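Side-chain contacts in predicted ATPase involved in replication control, Cdc46/Mcm family (Methanopyrus kandleri AV19, PDB 3F8T), which probably binds ATP and single-stranded DNA as a homologue of the MCM replicative helicases: residues Glu424-Thr429 / Glu481-Tyr486; Glu432-Arg437 / Leu445-Arg450; Ile119-Val124 / Glu144-Arg149; Arg126-Ala131 / Glu135-Asp140. The protein carries 2 engineered substitutions. One frame throughout, in Å; residues are numbered along the deposited sequence.

Contact 1 (Glu424-Thr429 / Glu481-Tyr486)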
loop_
_atom_site.group_PDB
_atom_site.type_symbol
_atom_site.label_atom_id
_atom_site.label_comp_id
_atom_site.label_asym_id
_atom_site.label_seq_id
_atom_site.Cartn_x
_atom_site.Cartn_y
_atom_site.Cartn_z
ATOM N N GLU A 424 0.091 -14.347 -27.751
ATOM C CA GLU A 424 0.829 -14.023 -28.979
ATOM C C GLU A 424 -0.081 -14.046 -30.219
ATOM O O GLU A 424 0.043 -13.183 -31.104
ATOM C CB GLU A 424 2.104 -14.883 -29.098
ATOM C CG GLU A 424 3.096 -14.497 -27.977
ATOM C CD GLU A 424 4.452 -15.198 -28.000
ATOM O OE1 GLU A 424 4.511 -16.431 -28.240
ATOM O OE2 GLU A 424 5.462 -14.500 -27.719
ATOM N N HIS A 425 -1.021 -14.990 -30.237
ATOM C CA HIS A 425 -2.008 -15.133 -31.313
ATOM C C HIS A 425 -2.949 -13.933 -31.404
ATOM O O HIS A 425 -3.165 -13.391 -32.489
ATOM C CB HIS A 425 -2.831 -16.415 -31.125
ATOM C CG HIS A 425 -3.889 -16.618 -32.169
ATOM N ND1 HIS A 425 -3.592 -16.909 -33.484
ATOM C CD2 HIS A 425 -5.241 -16.579 -32.089
ATOM C CE1 HIS A 425 -4.713 -17.048 -34.168
ATOM N NE2 HIS A 425 -5.729 -16.846 -33.346
ATOM N N TRP A 426 -3.534 -13.545 -30.268
ATOM C CA TRP A 426 -4.334 -12.321 -30.207
ATOM C C TRP A 426 -3.543 -11.143 -30.781
ATOM O O TRP A 426 -4.032 -10.415 -31.636
ATOM C CB TRP A 426 -4.748 -12.011 -28.765
ATOM C CG TRP A 426 -5.451 -10.692 -28.635
ATOM C CD1 TRP A 426 -6.776 -10.451 -28.828
ATOM C CD2 TRP A 426 -4.856 -9.427 -28.323
ATOM N NE1 TRP A 426 -7.050 -9.122 -28.630
ATOM C CE2 TRP A 426 -5.890 -8.468 -28.327
ATOM C CE3 TRP A 426 -3.550 -9.012 -28.035
ATOM C CZ2 TRP A 426 -5.663 -7.119 -28.053
ATOM C CZ3 TRP A 426 -3.325 -7.655 -27.758
ATOM C CH2 TRP A 426 -4.373 -6.735 -27.774
ATOM N N TYR A 427 -2.316 -10.972 -30.299
ATOM C CA TYR A 427 -1.492 -9.823 -30.658
ATOM C C TYR A 427 -1.221 -9.740 -32.155
ATOM O O TYR A 427 -1.448 -8.697 -32.768
ATOM C CB TYR A 427 -0.174 -9.872 -29.883
ATOM C CG TYR A 427 0.711 -8.644 -30.010
ATOM C CD1 TYR A 427 0.187 -7.356 -29.889
ATOM C CD2 TYR A 427 2.090 -8.780 -30.201
ATOM C CE1 TYR A 427 1.017 -6.226 -29.978
ATOM C CE2 TYR A 427 2.928 -7.660 -30.288
ATOM C CZ TYR A 427 2.383 -6.394 -30.186
ATOM O OH TYR A 427 3.208 -5.300 -30.270
ATOM N N GLU A 428 -0.750 -10.845 -32.730
ATOM C CA GLU A 428 -0.446 -10.910 -34.160
ATOM C C GLU A 428 -1.711 -10.739 -35.012
ATOM O O GLU A 428 -1.690 -10.016 -36.001
ATOM C CB GLU A 428 0.316 -12.198 -34.507
ATOM C CG GLU A 428 -0.505 -13.495 -34.449
ATOM C CD GLU A 428 0.337 -14.759 -34.652
ATOM O OE1 GLU A 428 1.586 -14.650 -34.722
ATOM O OE2 GLU A 428 -0.250 -15.866 -34.729
ATOM N N THR A 429 -2.809 -11.379 -34.606
ATOM C CA THR A 429 -4.089 -11.285 -35.318
ATOM C C THR A 429 -4.610 -9.831 -35.329
ATOM O O THR A 429 -5.061 -9.326 -36.366
ATOM C CB THR A 429 -5.134 -12.287 -34.720
ATOM O OG1 THR A 429 -4.705 -13.639 -34.963
ATOM C CG2 THR A 429 -6.509 -12.108 -35.324
ATOM N N GLU A 481 -10.561 -9.169 -24.488
ATOM C CA GLU A 481 -11.893 -8.591 -24.734
ATOM C C GLU A 481 -11.984 -7.166 -24.189
ATOM O O GLU A 481 -12.564 -6.290 -24.821
ATOM C CB GLU A 481 -12.984 -9.469 -24.115
ATOM C CG GLU A 481 -14.411 -9.141 -24.574
ATOM C CD GLU A 481 -15.120 -8.088 -23.719
ATOM O OE1 GLU A 481 -14.922 -8.055 -22.475
ATOM O OE2 GLU A 481 -15.896 -7.295 -24.300
ATOM N N LEU A 482 -11.393 -6.923 -23.020
ATOM C CA LEU A 482 -11.403 -5.567 -22.448
ATOM C C LEU A 482 -10.539 -4.586 -23.209
ATOM O O LEU A 482 -10.938 -3.440 -23.398
ATOM C CB LEU A 482 -10.974 -5.586 -20.977
ATOM C CG LEU A 482 -11.921 -6.332 -20.031
ATOM C CD1 LEU A 482 -11.276 -6.459 -18.655
ATOM C CD2 LEU A 482 -13.311 -5.697 -19.928
ATOM N N VAL A 483 -9.352 -5.020 -23.640
ATOM C CA VAL A 483 -8.477 -4.144 -24.422
ATOM C C VAL A 483 -9.154 -3.836 -25.762
ATOM O O VAL A 483 -9.229 -2.671 -26.167
ATOM C CB VAL A 483 -7.031 -4.722 -24.601
ATOM C CG1 VAL A 483 -6.201 -3.853 -25.571
ATOM C CG2 VAL A 483 -6.318 -4.792 -23.259
ATOM N N ASP A 484 -9.680 -4.870 -26.414
ATOM C CA ASP A 484 -10.439 -4.694 -27.669
ATOM C C ASP A 484 -11.629 -3.737 -27.536
ATOM O O ASP A 484 -11.861 -2.880 -28.411
ATOM C CB ASP A 484 -10.925 -6.041 -28.196
ATOM C CG ASP A 484 -9.823 -6.842 -28.846
ATOM O OD1 ASP A 484 -8.811 -6.249 -29.276
ATOM O OD2 ASP A 484 -9.967 -8.072 -28.920
ATOM N N TRP A 485 -12.365 -3.870 -26.438
ATOM C CA TRP A 485 -13.511 -2.995 -26.165
ATOM C C TRP A 485 -13.058 -1.539 -26.074
ATOM O O TRP A 485 -13.657 -0.667 -26.705
ATOM C CB TRP A 485 -14.235 -3.436 -24.891
ATOM C CG TRP A 485 -15.461 -2.636 -24.545
ATOM C CD1 TRP A 485 -16.751 -2.873 -24.955
ATOM C CD2 TRP A 485 -15.515 -1.478 -23.710
ATOM N NE1 TRP A 485 -17.599 -1.921 -24.426
ATOM C CE2 TRP A 485 -16.864 -1.056 -23.657
ATOM C CE3 TRP A 485 -14.554 -0.747 -23.008
ATOM C CZ2 TRP A 485 -17.272 0.058 -22.924
ATOM C CZ3 TRP A 485 -14.959 0.361 -22.273
ATOM C CH2 TRP A 485 -16.308 0.750 -22.235
ATOM N N TYR A 486 -11.998 -1.291 -25.303
ATOM C CA TYR A 486 -11.345 0.026 -25.217
ATOM C C TYR A 486 -10.924 0.568 -26.587
ATOM O O TYR A 486 -11.231 1.717 -26.945
ATOM C CB TYR A 486 -10.114 -0.059 -24.289
ATOM C CG TYR A 486 -9.048 0.995 -24.539
ATOM C CD1 TYR A 486 -9.395 2.335 -24.675
ATOM C CD2 TYR A 486 -7.698 0.655 -24.619
ATOM C CE1 TYR A 486 -8.440 3.316 -24.910
ATOM C CE2 TYR A 486 -6.711 1.646 -24.858
ATOM C CZ TYR A 486 -7.106 2.975 -24.994
ATOM O OH TYR A 486 -6.196 4.007 -25.202
#
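The helix turn of Trp-426 faces that of Val-483 and Asp-484; the closest CA atoms, of Trp-426 and Glu-481, are 10.1 Å apart, so the gap is spanned mainly by the indole. With CG anti to the backbone N (chi1 174°), the ring crosses toward helix 473-489 and presents its pyrrole edge to Asp-484. NE1 of Trp-426 donates to OD2 of Asp-484 over 3.1 Å, nearly straight at 172°; the oxygen lies in the indole plane, while the donor meets it on the syn side, 32° out of the carboxylate plane. The same oxygen takes a salt bridge from Arg-430, one turn along the tryptophan's own helix, and two donors on one oxygen probably limit the carboxylate's rotation. At the six-membered end, CH2 of Trp-426 touches CG1 of Val-483 at 4.1 Å. Helix 449-465 closes over this apolar end through Val-455, and Val-483 rests on Leu-373 of strand 373-376, an outer strand of the parallel P-loop-domain sheet, so the lid helices pack against that sheet.

Contact 2 (Glu432-Arg437 / Leu445-Arg450)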
loop_
_atom_site.group_PDB
_atom_site.type_symbol
_atom_site.label_atom_id
_atom_site.label_comp_id
_atom_site.label_asym_id
_atom_site.label_seq_id
_atom_site.Cartn_x
_atom_site.Cartn_y
_atom_site.Cartn_z
ATOM N N GLU A 432 -2.452 -7.434 -37.593
ATOM C CA GLU A 432 -2.835 -7.683 -38.987
ATOM C C GLU A 432 -4.142 -6.963 -39.323
ATOM O O GLU A 432 -4.277 -6.359 -40.396
ATOM C CB GLU A 432 -2.982 -9.196 -39.232
ATOM C CG GLU A 432 -3.406 -9.587 -40.658
ATOM C CD GLU A 432 -4.912 -9.539 -40.862
ATOM O OE1 GLU A 432 -5.651 -10.138 -40.040
ATOM O OE2 GLU A 432 -5.359 -8.897 -41.841
ATOM N N GLU A 433 -5.107 -7.039 -38.411
ATOM C CA GLU A 433 -6.383 -6.364 -38.612
ATOM C C GLU A 433 -6.241 -4.841 -38.691
ATOM O O GLU A 433 -6.889 -4.209 -39.518
ATOM C CB GLU A 433 -7.389 -6.743 -37.532
ATOM C CG GLU A 433 -8.783 -6.230 -37.843
ATOM C CD GLU A 433 -9.762 -6.448 -36.717
ATOM O OE1 GLU A 433 -9.394 -7.116 -35.720
ATOM O OE2 GLU A 433 -10.902 -5.947 -36.834
ATOM N N VAL A 434 -5.403 -4.258 -37.829
ATOM C CA VAL A 434 -5.150 -2.819 -37.853
ATOM C C VAL A 434 -4.530 -2.414 -39.201
ATOM O O VAL A 434 -4.968 -1.440 -39.829
ATOM C CB VAL A 434 -4.234 -2.371 -36.669
ATOM C CG1 VAL A 434 -3.735 -0.936 -36.863
ATOM C CG2 VAL A 434 -4.979 -2.488 -35.342
ATOM N N GLU A 435 -3.524 -3.167 -39.639
ATOM C CA GLU A 435 -2.891 -2.917 -40.936
ATOM C C GLU A 435 -3.902 -2.963 -42.060
ATOM O O GLU A 435 -3.965 -2.055 -42.891
ATOM C CB GLU A 435 -1.730 -3.878 -41.188
ATOM C CG GLU A 435 -0.459 -3.421 -40.498
ATOM C CD GLU A 435 -0.344 -1.892 -40.472
ATOM O OE1 GLU A 435 0.004 -1.297 -41.522
ATOM O OE2 GLU A 435 -0.615 -1.289 -39.402
ATOM N N GLU A 436 -4.730 -3.999 -42.040
ATOM C CA GLU A 436 -5.769 -4.148 -43.036
ATOM C C GLU A 436 -6.753 -2.979 -43.016
ATOM O O GLU A 436 -7.020 -2.376 -44.063
ATOM C CB GLU A 436 -6.486 -5.486 -42.878
ATOM C CG GLU A 436 -6.453 -6.294 -44.160
ATOM C CD GLU A 436 -7.582 -7.293 -44.266
ATOM O OE1 GLU A 436 -7.734 -8.122 -43.339
ATOM O OE2 GLU A 436 -8.310 -7.251 -45.285
ATOM N N ARG A 437 -7.276 -2.646 -41.836
ATOM C CA ARG A 437 -8.173 -1.494 -41.681
ATOM C C ARG A 437 -7.563 -0.164 -42.127
ATOM O O ARG A 437 -8.239 0.661 -42.746
ATOM C CB ARG A 437 -8.670 -1.375 -40.243
ATOM C CG ARG A 437 -9.613 -2.496 -39.804
ATOM C CD ARG A 437 -10.050 -2.313 -38.352
ATOM N NE ARG A 437 -10.616 -0.990 -38.110
ATOM C CZ ARG A 437 -11.910 -0.688 -38.158
ATOM N NH1 ARG A 437 -12.823 -1.619 -38.441
ATOM N NH2 ARG A 437 -12.292 0.556 -37.921
ATOM N N LEU A 445 -7.008 2.833 -33.911
ATOM C CA LEU A 445 -5.881 2.945 -32.994
ATOM C C LEU A 445 -4.877 1.835 -33.277
ATOM O O LEU A 445 -5.278 0.699 -33.561
ATOM C CB LEU A 445 -6.355 2.903 -31.531
ATOM C CG LEU A 445 -7.071 4.133 -30.959
ATOM C CD1 LEU A 445 -7.638 3.870 -29.573
ATOM C CD2 LEU A 445 -6.173 5.360 -30.915
ATOM N N PRO A 446 -3.566 2.152 -33.222
ATOM C CA PRO A 446 -2.574 1.086 -33.394
ATOM C C PRO A 446 -2.617 0.089 -32.240
ATOM O O PRO A 446 -3.033 0.443 -31.138
ATOM C CB PRO A 446 -1.236 1.838 -33.390
ATOM C CG PRO A 446 -1.512 3.097 -32.647
ATOM C CD PRO A 446 -2.932 3.464 -33.009
ATOM N N VAL A 447 -2.204 -1.144 -32.519
ATOM C CA VAL A 447 -1.996 -2.166 -31.509
ATOM C C VAL A 447 -0.484 -2.384 -31.411
ATOM O O VAL A 447 0.152 -2.943 -32.326
ATOM C CB VAL A 447 -2.786 -3.459 -31.840
ATOM C CG1 VAL A 447 -2.365 -4.632 -30.954
ATOM C CG2 VAL A 447 -4.280 -3.196 -31.696
ATOM N N THR A 448 0.078 -1.891 -30.308
ATOM C CA THR A 448 1.524 -1.853 -30.089
ATOM C C THR A 448 1.939 -2.715 -28.888
ATOM O O THR A 448 1.098 -3.362 -28.262
ATOM C CB THR A 448 2.000 -0.409 -29.843
ATOM O OG1 THR A 448 1.639 0.004 -28.522
ATOM C CG2 THR A 448 1.401 0.569 -30.876
ATOM N N ARG A 449 3.231 -2.702 -28.557
ATOM C CA ARG A 449 3.711 -3.418 -27.377
ATOM C C ARG A 449 2.947 -3.021 -26.111
ATOM O O ARG A 449 2.792 -3.851 -25.222
ATOM C CB ARG A 449 5.224 -3.237 -27.168
ATOM C CG ARG A 449 5.684 -1.778 -27.068
ATOM C CD ARG A 449 7.182 -1.669 -26.801
ATOM N NE ARG A 449 7.534 -2.158 -25.468
ATOM C CZ ARG A 449 8.496 -1.645 -24.705
ATOM N NH1 ARG A 449 9.211 -0.605 -25.123
ATOM N NH2 ARG A 449 8.736 -2.166 -23.508
ATOM N N ARG A 450 2.479 -1.769 -26.040
ATOM C CA ARG A 450 1.704 -1.277 -24.893
ATOM C C ARG A 450 0.439 -2.106 -24.703
ATOM O O ARG A 450 0.087 -2.457 -23.576
ATOM C CB ARG A 450 1.323 0.206 -25.062
ATOM C CG ARG A 450 2.503 1.174 -24.977
ATOM C CD ARG A 450 2.098 2.629 -25.270
ATOM N NE ARG A 450 1.557 2.788 -26.621
ATOM C CZ ARG A 450 0.256 2.874 -26.912
ATOM N NH1 ARG A 450 -0.668 2.850 -25.945
ATOM N NH2 ARG A 450 -0.122 2.998 -28.184
#
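Val-434, on a helical turn, faces a loop that leads into the next helix; the CA atoms of Val-434 and Pro-446 are 6.5 Å apart. The isopropyl group of Val-434 makes all the close contacts from the helix side. CG2 lies anti to the carbonyl carbon and is carried to the loop, where it meets CG2 of Val-447 at 3.8 Å and the carbonyl O of Leu-445 at 3.7 Å. Its sister methyl, CG1 of Val-434, rests against CA of Pro-446 at 4.2 Å. This is a helix-loop-helix connection of the AAA-lid region: helix 417-439 ends, the chain doubles back along it, and Thr-448 starts helix 449-465 as its N-cap, OG1 accepting from the backbone N of Arg-450 at 3.2 Å. Trimming Val-434 to an alanine is likely to open a gap beside Val-447 and leave the Leu-445 to Val-447 loop less firmly seated on the helix. On helix 473-489, Leu-487 touches the side chains of both Leu-445 and Val-447, while Thr-444 adds to the packing around Val-434.

Contact 3 (Ile119-Val124 / Glu144-Arg149); sequences ISIEGV and ELVAVR
Ile-121 and Val-146 meet inside the curled beta-barrel of the OB fold. Their strands are not paired with each other here: 119-124 bonds to strand 160-168 and 145-149 to strand 134-140, and they face each other across the barrel interior. The closest CA atoms, those of Ile-121 and Val-146, remain 8.6 Å apart, so the meeting belongs entirely to side chains. Ile-121 and Val-146 reach for each other tip to tip: CD1 of Ile-121 comes within 3.7 Å of CG1 of Val-146. The isoleucine holds CG1 between its backbone N and carbonyl carbon (chi1 61°) and then extends (chi2 166°), which carries the terminal methyl inward. That methyl also serves a second valine, since CD1 of Ile-121 lies 4.1 Å from CG2 of Val-148. Val-146 and Val-148, two residues apart on one strand, both point inward. Leu-172 and Ile-163 from other barrel strands, together with Ile-111 from a loop, surround Ile-121. With only aliphatic carbons meeting, the contact has no directional bond to set it, and the fit rests on branched shapes and on the exclusion of water from the buried centre of the barrel.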
loop_
_atom_site.group_PDB
_atom_site.type_symbol
_atom_site.label_atom_id
_atom_site.label_comp_id
_atom_site.label_asym_id
_atom_site.label_seq_id
_atom_site.Cartn_x
_atom_site.Cartn_y
_atom_site.Cartn_z
ATOM N N ILE A 119 3.989 0.127 23.960
ATOM C CA ILE A 119 2.950 -0.152 22.979
ATOM C C ILE A 119 3.578 -0.410 21.612
ATOM O O ILE A 119 4.763 -0.125 21.408
ATOM C CB ILE A 119 1.922 1.032 22.853
ATOM C CG1 ILE A 119 2.541 2.229 22.113
ATOM C CG2 ILE A 119 1.381 1.444 24.244
ATOM C CD1 ILE A 119 1.540 3.189 21.518
ATOM N N SER A 120 2.779 -0.927 20.673
ATOM C CA SER A 120 3.152 -0.805 19.261
ATOM C C SER A 120 2.094 0.002 18.515
ATOM O O SER A 120 0.918 0.034 18.916
ATOM C CB SER A 120 3.392 -2.169 18.598
ATOM O OG SER A 120 2.191 -2.748 18.136
ATOM N N ILE A 121 2.537 0.707 17.480
ATOM C CA ILE A 121 1.629 1.303 16.504
ATOM C C ILE A 121 1.925 0.693 15.143
ATOM O O ILE A 121 3.018 0.171 14.916
ATOM C CB ILE A 121 1.726 2.861 16.456
ATOM C CG1 ILE A 121 3.128 3.355 16.051
ATOM C CG2 ILE A 121 1.280 3.444 17.789
ATOM C CD1 ILE A 121 3.190 4.852 15.667
ATOM N N GLU A 122 0.950 0.759 14.244
ATOM C CA GLU A 122 1.172 0.326 12.888
ATOM C C GLU A 122 0.478 1.280 11.929
ATOM O O GLU A 122 -0.683 1.644 12.137
ATOM C CB GLU A 122 0.643 -1.093 12.711
ATOM C CG GLU A 122 0.911 -1.707 11.342
ATOM C CD GLU A 122 0.317 -3.093 11.248
ATOM O OE1 GLU A 122 -0.921 -3.200 11.216
ATOM O OE2 GLU A 122 1.085 -4.075 11.239
ATOM N N GLY A 123 1.205 1.703 10.901
ATOM C CA GLY A 123 0.615 2.494 9.836
ATOM C C GLY A 123 1.613 3.013 8.825
ATOM O O GLY A 123 2.701 2.465 8.685
ATOM N N VAL A 124 1.226 4.070 8.120
ATOM C CA VAL A 124 2.004 4.611 6.990
ATOM C C VAL A 124 2.724 5.870 7.426
ATOM O O VAL A 124 2.121 6.741 8.052
ATOM C CB VAL A 124 1.101 4.899 5.739
ATOM C CG1 VAL A 124 1.901 5.562 4.594
ATOM C CG2 VAL A 124 0.456 3.597 5.228
ATOM N N GLU A 144 -5.490 8.471 13.601
ATOM C CA GLU A 144 -4.728 9.612 14.087
ATOM C C GLU A 144 -3.330 9.649 13.488
ATOM O O GLU A 144 -2.855 8.656 12.940
ATOM C CB GLU A 144 -4.639 9.588 15.619
ATOM C CG GLU A 144 -3.762 8.473 16.192
ATOM C CD GLU A 144 -3.653 8.513 17.704
ATOM O OE1 GLU A 144 -4.284 9.393 18.338
ATOM O OE2 GLU A 144 -2.946 7.650 18.267
ATOM N N LEU A 145 -2.672 10.793 13.620
ATOM C CA LEU A 145 -1.276 10.925 13.231
ATOM C C LEU A 145 -0.426 10.930 14.499
ATOM O O LEU A 145 -0.716 11.674 15.445
ATOM C CB LEU A 145 -1.068 12.200 12.424
ATOM C CG LEU A 145 -1.928 12.352 11.170
ATOM C CD1 LEU A 145 -1.678 13.723 10.531
ATOM C CD2 LEU A 145 -1.676 11.216 10.178
ATOM N N VAL A 146 0.606 10.090 14.525
ATOM C CA VAL A 146 1.393 9.854 15.738
ATOM C C VAL A 146 2.814 10.368 15.553
ATOM O O VAL A 146 3.474 10.015 14.583
ATOM C CB VAL A 146 1.419 8.341 16.085
ATOM C CG1 VAL A 146 2.352 8.057 17.272
ATOM C CG2 VAL A 146 0.004 7.845 16.372
ATOM N N ALA A 147 3.278 11.217 16.472
ATOM C CA ALA A 147 4.660 11.695 16.408
ATOM C C ALA A 147 5.572 10.639 17.009
ATOM O O ALA A 147 5.228 10.043 18.038
ATOM C CB ALA A 147 4.813 13.040 17.168
ATOM N N VAL A 148 6.733 10.429 16.381
ATOM C CA VAL A 148 7.699 9.395 16.783
ATOM C C VAL A 148 9.118 9.951 16.841
ATOM O O VAL A 148 9.596 10.545 15.862
ATOM C CB VAL A 148 7.685 8.161 15.804
ATOM C CG1 VAL A 148 8.572 7.047 16.334
ATOM C CG2 VAL A 148 6.253 7.627 15.572
ATOM N N ARG A 149 9.778 9.779 17.992
ATOM C CA ARG A 149 11.213 10.040 18.125
ATOM C C ARG A 149 11.915 8.744 17.778
ATOM O O ARG A 149 11.663 7.708 18.404
ATOM C CB ARG A 149 11.570 10.502 19.545
ATOM C CG ARG A 149 11.302 11.974 19.809
ATOM C CD ARG A 149 11.801 12.388 21.209
ATOM N NE ARG A 149 10.938 11.833 22.249
ATOM C CZ ARG A 149 9.899 12.462 22.791
ATOM N NH1 ARG A 149 9.585 13.697 22.413
ATOM N NH2 ARG A 149 9.164 11.848 23.708
#

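Contact 4 (Arg126-Ala131 / Glu135-Asp140); sequences REVRGA and EHAIVD
Arg-129 and His-136 form a hydrogen-bonded pair in the antiparallel hairpin of strands 118-130 and 134-140, whose axes approach to 4.6 Å. The N of Arg-129 donates to O of His-136, and the carbonyl O of Arg-129 takes two donors, Glu-135 N at 2.8 Å and His-136 N at 2.9 Å: a classic beta bulge. A second bulge mirrors it, where Arg-126 N gives a 2.8 Å bond to O of Ile-138 and Glu-127 N adds a weak one; Ile-138 N in turn donates to O of Glu-127. Between the bulges, Val-128 and Ala-137 turn their backbone bonds outward, to Leu-291 and Val-148 on the flanking strands. Above the Arg-129 pair the guanidinium lies flat on the imidazole, centres 3.8 Å apart and planes 12° from parallel, NH2 over the middle of the ring. A serine replacing His-136 would probably cost the guanidinium its flat support and let it turn. At the far end, NH1 of Arg-126 makes a salt bridge with OD2 of Asp-140 at 3.2 Å, at the guanidinium edge with the planes almost perpendicular. OD1 of Asp-140 accepts instead from Gly-142 N. At the Arg-126 bulge, Glu-127 runs alongside Ile-138 and carries OE1 to a salt bridge with Arg-292. Backbone bonds thus fix the register, while side chains add a salt bridge at one end and a stack toward the other.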
loop_
_atom_site.group_PDB
_atom_site.type_symbol
_atom_site.label_atom_id
_atom_site.label_comp_id
_atom_site.label_asym_id
_atom_site.label_seq_id
_atom_site.Cartn_x
_atom_site.Cartn_y
_atom_site.Cartn_z
ATOM N N ARG A 126 4.003 9.340 7.182
ATOM C CA ARG A 126 3.610 10.538 6.443
ATOM C C ARG A 126 4.789 11.464 6.201
ATOM O O ARG A 126 4.843 12.163 5.180
ATOM C CB ARG A 126 2.555 11.302 7.236
ATOM C CG ARG A 126 1.246 10.552 7.386
ATOM C CD ARG A 126 0.376 10.723 6.152
ATOM N NE ARG A 126 -0.411 11.942 6.255
ATOM C CZ ARG A 126 -1.727 11.982 6.421
ATOM N NH1 ARG A 126 -2.448 10.868 6.481
ATOM N NH2 ARG A 126 -2.325 13.152 6.516
ATOM N N GLU A 127 5.730 11.470 7.146
ATOM C CA GLU A 127 6.776 12.477 7.153
ATOM C C GLU A 127 7.953 12.031 8.016
ATOM O O GLU A 127 7.785 11.277 8.981
ATOM C CB GLU A 127 6.202 13.808 7.668
ATOM C CG GLU A 127 7.185 14.967 7.659
ATOM C CD GLU A 127 6.604 16.231 8.251
ATOM O OE1 GLU A 127 5.390 16.502 8.043
ATOM O OE2 GLU A 127 7.376 16.958 8.926
ATOM N N VAL A 128 9.148 12.470 7.640
ATOM C CA VAL A 128 10.330 12.261 8.469
ATOM C C VAL A 128 11.096 13.566 8.542
ATOM O O VAL A 128 10.983 14.406 7.644
ATOM C CB VAL A 128 11.241 11.120 7.963
ATOM C CG1 VAL A 128 10.493 9.795 7.901
ATOM C CG2 VAL A 128 11.914 11.451 6.596
ATOM N N ARG A 129 11.856 13.749 9.618
ATOM C CA ARG A 129 12.675 14.945 9.735
ATOM C C ARG A 129 13.949 14.717 10.555
ATOM O O ARG A 129 14.031 13.786 11.382
ATOM C CB ARG A 129 11.853 16.146 10.232
ATOM C CG ARG A 129 11.548 16.187 11.698
ATOM C CD ARG A 129 10.832 17.493 12.057
ATOM N NE ARG A 129 10.809 17.713 13.512
ATOM C CZ ARG A 129 9.914 17.182 14.344
ATOM N NH1 ARG A 129 8.951 16.387 13.883
ATOM N NH2 ARG A 129 9.985 17.439 15.646
ATOM N N GLY A 130 14.943 15.556 10.274
ATOM C CA GLY A 130 16.230 15.488 10.947
ATOM C C GLY A 130 17.240 16.480 10.396
ATOM O O GLY A 130 16.887 17.435 9.705
ATOM N N ALA A 131 18.506 16.256 10.726
ATOM C CA ALA A 131 19.575 17.137 10.285
ATOM C C ALA A 131 20.733 16.267 9.803
ATOM O O ALA A 131 20.717 15.764 8.677
ATOM C CB ALA A 131 20.000 18.067 11.419
ATOM N N GLU A 135 15.627 11.824 12.675
ATOM C CA GLU A 135 15.276 12.023 14.088
ATOM C C GLU A 135 13.811 11.816 14.458
ATOM O O GLU A 135 13.526 11.287 15.526
ATOM C CB GLU A 135 15.688 13.427 14.557
ATOM C CG GLU A 135 17.183 13.718 14.463
ATOM C CD GLU A 135 17.532 15.178 14.695
ATOM O OE1 GLU A 135 16.617 16.041 14.666
ATOM O OE2 GLU A 135 18.737 15.469 14.899
ATOM N N HIS A 136 12.898 12.282 13.605
ATOM C CA HIS A 136 11.470 12.286 13.917
ATOM C C HIS A 136 10.644 11.774 12.748
ATOM O O HIS A 136 11.021 11.945 11.589
ATOM C CB HIS A 136 10.977 13.697 14.224
ATOM C CG HIS A 136 11.496 14.266 15.506
ATOM N ND1 HIS A 136 10.778 14.220 16.682
ATOM C CD2 HIS A 136 12.651 14.915 15.794
ATOM C CE1 HIS A 136 11.476 14.801 17.643
ATOM N NE2 HIS A 136 12.616 15.227 17.131
ATOM N N ALA A 137 9.503 11.173 13.063
ATOM C CA ALA A 137 8.551 10.778 12.037
ATOM C C ALA A 137 7.129 11.061 12.493
ATOM O O ALA A 137 6.847 11.175 13.706
ATOM C CB ALA A 137 8.728 9.304 11.687
ATOM N N ILE A 138 6.229 11.203 11.521
ATOM C CA ILE A 138 4.798 11.221 11.821
ATOM C C ILE A 138 4.199 10.001 11.132
ATOM O O ILE A 138 4.448 9.790 9.935
ATOM C CB ILE A 138 4.103 12.487 11.315
ATOM C CG1 ILE A 138 4.599 13.733 12.068
ATOM C CG2 ILE A 138 2.572 12.341 11.439
ATOM C CD1 ILE A 138 4.251 15.025 11.326
ATOM N N VAL A 139 3.441 9.204 11.889
ATOM C CA VAL A 139 2.828 7.983 11.355
ATOM C C VAL A 139 1.290 8.021 11.397
ATOM O O VAL A 139 0.687 8.213 12.462
ATOM C CB VAL A 139 3.343 6.711 12.121
ATOM C CG1 VAL A 139 2.706 5.464 11.587
ATOM C CG2 VAL A 139 4.871 6.597 12.042
ATOM N N ASP A 140 0.667 7.796 10.243
ATOM C CA ASP A 140 -0.795 7.676 10.145
ATOM C C ASP A 140 -1.189 6.254 10.536
ATOM O O ASP A 140 -0.953 5.303 9.782
ATOM C CB ASP A 140 -1.257 8.011 8.714
ATOM C CG ASP A 140 -2.770 7.808 8.495
ATOM O OD1 ASP A 140 -3.543 7.595 9.460
ATOM O OD2 ASP A 140 -3.172 7.846 7.316
#

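In the fold
Contacts 1 and 3 are buried, contacts 2 and 4 only partly so, and each region of the chain holds one of each kind. Contacts 1 and 2 share helix 417-439, with centres 10 Å apart, and meet where Tyr-427 packs on Val-447. Contacts 3 and 4 share strand 118-130 in the same way, and strand 134-140 of contact 4 hydrogen-bonds to strand 145-149 of contact 3. The two pairs lie on opposite sides of the chain's centre, contacts 1 and 3 having centres 47 Å apart. Chemistry does not simply follow burial: contact 3 is wholly apolar, buried contact 1 keeps a carboxylate held by an indole N-H and an arginine, contact 2 relies on methyl packing, and contact 4 is largely polar.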